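Local coordinates for 450aa long hypothetical fmu protein (Pyrococcus horikoshii, PDB 2YXL), which probably methylates carbon 5 of cytosine in RNA, taking the methyl group from S-adenosyl-L-methionine, at residues A[15-20]-A[113-118]; A[190-195]-A[306-310]. All coordinates share one frame; numbering follows the deposited sequence.

Interaction 1 comes first along the chain and closes before interaction 2 opens. It joins helices 12-24 and 104-121 in the all-helical N-terminal part, with no strand between its two segments. Interaction 2 joins the end of strand 186-191, an inner strand of an antiparallel sheet of four, to the turn between helix 294-306 and strand 312-315 of the Rossmann-like methyltransferase fold. The two contacts share no helix, strand or sheet. The centres of interactions 1 and 2 lie about 40 Å apart, and their nearest atoms about 22 Å. Interaction 1 belongs inside the helical part, away from the annotated sites. Interaction 2 joins the ferredoxin-like part to the part that binds sinefungin.

Interaction 1: A[15-20]-A[113-118]; sequences IRAIIE and KASDFI
I15 opens the contact with its CG2 methyl, 3.7 Å from CB of A114. One residue on, R16 lays its aliphatic stem over one face of the F117 ring. Its CB sits 3.9 Å from the ring centroid and 6° off the normal, a CH-pi contact, and its CD follows at 3.5 Å from F117 CD2. A bend at chi3 then turns the guanidinium to a plane 58° from the ring. NH1 meets a water in the guanidinium plane, and that water donates to the backbone O of K113. I19 divides its branches: CD1 reaches CB of A114, while CG2 lies 4.0 Å from CG2 of I118 and also meets the ring edge of F117 at CE1. E20 comes in at the edge too, with OE2 in the ring plane, 3.4 Å from F117 CZ; its OE1 is salt-bridged to R121. With an alanine at F117, the ring face under R16 would be lost, which is likely to open a gap beside I19 and leave the arginine stem free to turn. This is helix-on-helix packing within the N-terminal helical domain. The axes of the two short segments approach to 9.8 Å and cross at -51°. The seam is mainly apolar, and no direct hydrogen bond crosses it. Its polar link is the water, and the glutamate oxygen probably meets the slightly positive rim of the ring.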
# COMPACT_ATOMS: atom_id res chain seq x y z
N ILE A 15 -13.97 18.39 10.20
CA ILE A 15 -13.92 18.96 8.86
C ILE A 15 -12.49 19.33 8.49
O ILE A 15 -12.04 19.06 7.38
CB ILE A 15 -14.87 20.19 8.72
CG1 ILE A 15 -16.34 19.74 8.72
CG2 ILE A 15 -14.55 21.01 7.46
CD1 ILE A 15 -16.77 18.87 7.54
N ARG A 16 -11.77 19.95 9.42
CA ARG A 16 -10.38 20.32 9.20
C ARG A 16 -9.50 19.08 9.11
O ARG A 16 -8.45 19.10 8.45
CB ARG A 16 -9.88 21.24 10.31
CG ARG A 16 -10.58 22.60 10.37
CD ARG A 16 -9.95 23.51 11.41
NE ARG A 16 -10.23 23.06 12.77
CZ ARG A 16 -11.15 23.59 13.57
NH1 ARG A 16 -11.90 24.61 13.16
NH2 ARG A 16 -11.32 23.09 14.78
N ALA A 17 -9.94 18.00 9.75
CA ALA A 17 -9.19 16.74 9.80
C ALA A 17 -9.09 16.02 8.45
O ALA A 17 -7.98 15.68 8.03
CB ALA A 17 -9.76 15.81 10.87
N ILE A 18 -10.21 15.79 7.77
CA ILE A 18 -10.17 15.07 6.49
C ILE A 18 -9.54 15.91 5.40
O ILE A 18 -8.87 15.38 4.53
CB ILE A 18 -11.55 14.58 5.95
CG1 ILE A 18 -12.71 15.05 6.81
CG2 ILE A 18 -11.53 13.06 5.69
CD1 ILE A 18 -13.29 16.35 6.34
N ILE A 19 -9.77 17.23 5.44
CA ILE A 19 -9.15 18.14 4.48
C ILE A 19 -7.63 18.02 4.58
O ILE A 19 -6.96 17.83 3.57
CB ILE A 19 -9.61 19.61 4.66
CG1 ILE A 19 -11.10 19.74 4.32
CG2 ILE A 19 -8.78 20.55 3.77
CD1 ILE A 19 -11.72 21.07 4.70
N GLU A 20 -7.10 18.11 5.81
CA GLU A 20 -5.66 17.97 6.03
C GLU A 20 -5.16 16.57 5.67
O GLU A 20 -4.06 16.42 5.13
CB GLU A 20 -5.27 18.37 7.46
CG GLU A 20 -3.78 18.21 7.77
CD GLU A 20 -3.15 19.42 8.46
OE1 GLU A 20 -1.91 19.58 8.34
OE2 GLU A 20 -3.86 20.22 9.10
N LYS A 113 -16.22 26.72 8.44
CA LYS A 113 -14.99 26.25 9.09
C LYS A 113 -13.95 25.75 8.09
O LYS A 113 -12.75 25.91 8.32
CB LYS A 113 -15.29 25.18 10.15
CG LYS A 113 -16.54 25.44 11.01
CD LYS A 113 -16.50 26.77 11.77
CE LYS A 113 -15.90 26.63 13.16
NZ LYS A 113 -15.98 27.91 13.91
N ALA A 114 -14.40 25.14 6.99
CA ALA A 114 -13.50 24.67 5.93
C ALA A 114 -12.91 25.83 5.14
O ALA A 114 -11.71 25.84 4.85
CB ALA A 114 -14.23 23.71 4.99
N SER A 115 -13.75 26.80 4.80
CA SER A 115 -13.32 28.01 4.12
C SER A 115 -12.25 28.73 4.92
O SER A 115 -11.24 29.17 4.36
CB SER A 115 -14.50 28.95 3.89
OG SER A 115 -15.42 28.41 2.96
N ASP A 116 -12.48 28.85 6.22
CA ASP A 116 -11.56 29.54 7.12
C ASP A 116 -10.25 28.78 7.27
O ASP A 116 -9.18 29.39 7.28
CB ASP A 116 -12.21 29.75 8.49
CG ASP A 116 -11.48 30.78 9.33
OD1 ASP A 116 -10.92 31.75 8.75
OD2 ASP A 116 -11.46 30.63 10.56
N PHE A 117 -10.35 27.46 7.37
CA PHE A 117 -9.18 26.61 7.57
C PHE A 117 -8.20 26.67 6.40
O PHE A 117 -6.99 26.83 6.61
CB PHE A 117 -9.61 25.16 7.86
CG PHE A 117 -8.45 24.20 8.00
CD1 PHE A 117 -8.32 23.13 7.12
CD2 PHE A 117 -7.51 24.36 9.01
CE1 PHE A 117 -7.25 22.23 7.25
CE2 PHE A 117 -6.45 23.47 9.15
CZ PHE A 117 -6.32 22.40 8.27
N ILE A 118 -8.71 26.56 5.17
CA ILE A 118 -7.83 26.59 4.00
C ILE A 118 -7.27 27.99 3.73
O ILE A 118 -6.17 28.12 3.19
CB ILE A 118 -8.46 25.93 2.73
CG1 ILE A 118 -9.66 26.74 2.21
CG2 ILE A 118 -8.84 24.47 3.01
CD1 ILE A 118 -10.29 26.16 0.95
O HOH W 1 -11.63 26.55 10.67

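Interaction 2: A[190-195]-A[306-310]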
# COMPACT_ATOMS: atom_id res chain seq x y z
N ARG A 190 2.22 -8.53 11.43
CA ARG A 190 3.01 -9.73 11.71
C ARG A 190 3.57 -9.67 13.13
O ARG A 190 4.01 -8.61 13.59
CB ARG A 190 4.15 -9.90 10.70
CG ARG A 190 4.68 -11.32 10.62
CD ARG A 190 5.94 -11.45 9.77
NE ARG A 190 7.13 -10.96 10.47
CZ ARG A 190 7.80 -9.86 10.15
NH1 ARG A 190 7.43 -9.10 9.13
NH2 ARG A 190 8.87 -9.52 10.87
N VAL A 191 3.53 -10.81 13.82
CA VAL A 191 4.08 -10.93 15.16
C VAL A 191 5.57 -11.29 15.08
O VAL A 191 5.94 -12.27 14.43
CB VAL A 191 3.30 -11.97 16.01
CG1 VAL A 191 4.02 -12.29 17.31
CG2 VAL A 191 1.89 -11.47 16.30
N ASN A 192 6.40 -10.49 15.74
CA ASN A 192 7.84 -10.72 15.80
C ASN A 192 8.17 -11.86 16.76
O ASN A 192 8.26 -11.66 17.98
CB ASN A 192 8.55 -9.42 16.21
CG ASN A 192 10.08 -9.55 16.23
OD1 ASN A 192 10.76 -8.72 16.83
ND2 ASN A 192 10.60 -10.57 15.57
N THR A 193 8.37 -13.05 16.20
CA THR A 193 8.65 -14.27 16.98
C THR A 193 9.95 -14.17 17.77
O THR A 193 10.14 -14.87 18.76
CB THR A 193 8.71 -15.52 16.09
OG1 THR A 193 9.67 -15.32 15.04
CG2 THR A 193 7.35 -15.83 15.49
N LEU A 194 10.83 -13.28 17.33
CA LEU A 194 12.11 -13.04 17.97
C LEU A 194 11.96 -12.34 19.32
O LEU A 194 12.88 -12.35 20.14
CB LEU A 194 12.98 -12.21 17.03
CG LEU A 194 14.48 -12.50 16.91
CD1 LEU A 194 14.93 -12.24 15.48
CD2 LEU A 194 15.28 -11.68 17.91
N LYS A 195 10.79 -11.73 19.55
CA LYS A 195 10.57 -10.91 20.74
C LYS A 195 9.24 -11.19 21.45
O LYS A 195 9.04 -10.77 22.59
CB LYS A 195 10.69 -9.43 20.36
CG LYS A 195 11.04 -8.50 21.52
CD LYS A 195 11.52 -7.14 21.02
CE LYS A 195 13.03 -7.06 20.92
NZ LYS A 195 13.66 -6.84 22.25
N ARG A 306 14.58 -1.85 17.34
CA ARG A 306 13.38 -1.96 18.18
C ARG A 306 12.87 -3.40 18.24
O ARG A 306 12.35 -3.84 19.27
CB ARG A 306 12.30 -0.99 17.67
CG ARG A 306 10.92 -1.11 18.32
CD ARG A 306 10.24 0.25 18.48
NE ARG A 306 10.53 1.19 17.40
CZ ARG A 306 9.82 1.31 16.28
NH1 ARG A 306 8.75 0.55 16.07
NH2 ARG A 306 10.17 2.20 15.36
N MET A 307 13.03 -4.12 17.14
CA MET A 307 12.61 -5.52 17.05
C MET A 307 13.71 -6.50 17.47
O MET A 307 13.53 -7.72 17.38
CB MET A 307 12.11 -5.84 15.64
CG MET A 307 10.82 -5.11 15.26
SD MET A 307 10.36 -5.30 13.53
CE MET A 307 9.75 -6.99 13.52
N GLY A 308 14.84 -5.96 17.92
CA GLY A 308 15.94 -6.77 18.44
C GLY A 308 16.78 -7.49 17.39
O GLY A 308 17.52 -8.42 17.72
N ILE A 309 16.65 -7.07 16.13
CA ILE A 309 17.46 -7.61 15.04
C ILE A 309 18.89 -7.06 15.16
O ILE A 309 19.08 -5.88 15.48
CB ILE A 309 16.89 -7.23 13.64
CG1 ILE A 309 15.35 -7.38 13.59
CG2 ILE A 309 17.60 -8.01 12.53
CD1 ILE A 309 14.82 -8.80 13.75
N LYS A 310 19.88 -7.92 14.91
CA LYS A 310 21.28 -7.54 15.06
C LYS A 310 22.20 -8.03 13.93
O LYS A 310 23.42 -7.82 13.98
CB LYS A 310 21.81 -7.99 16.43
CG LYS A 310 21.63 -9.47 16.74
CD LYS A 310 22.10 -9.79 18.15
CE LYS A 310 21.96 -11.27 18.46
NZ LYS A 310 22.49 -11.60 19.81
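M307 reaches R190 and N192 with its CE methyl. Its chain is extended through chi2 (172°) and bent at chi3, and this last turn brings CE 3.7 Å from CG of N192 and 3.8 Å from NH2 of R190. The R190 side chain crosses that of M307 at about a right angle. Its guanidinium has polar partners outside this contact: NH2 is salt-bridged to E279 and NH1 is hydrogen-bonded to Q244. T275 of helix 272-280 also packs on both R190 and M307. The N192 side chain lies obliquely across that of M307, with CB 3.8 Å from M307 CE. Here the strand end of the ferredoxin-like domain rests on a helix-to-strand turn of the Rossmann-like methyltransferase domain, and the R190 side chain is about 8 Å from the bound sinefungin. That turn holds a Schellman motif: helix 294-306 ends, and G308 turns the chain out with positive phi (75°). The N-H of K195 bonds back to O of N192 at 3.0 Å, closing the turn that follows strand 186-191. Within this turn L194 sets its CD1 3.9 Å from CD1 of I309, and its CD2 lies near O of G308. That carbonyl O is hydrogen-bonded to N283, whose side chain also takes up the N-H of K310. The K195 stem runs straight as far as CD and kinks at chi3 and chi4. Its CE then rests 3.6 Å from C of M307, and CD lies 3.8 Å from O of R306.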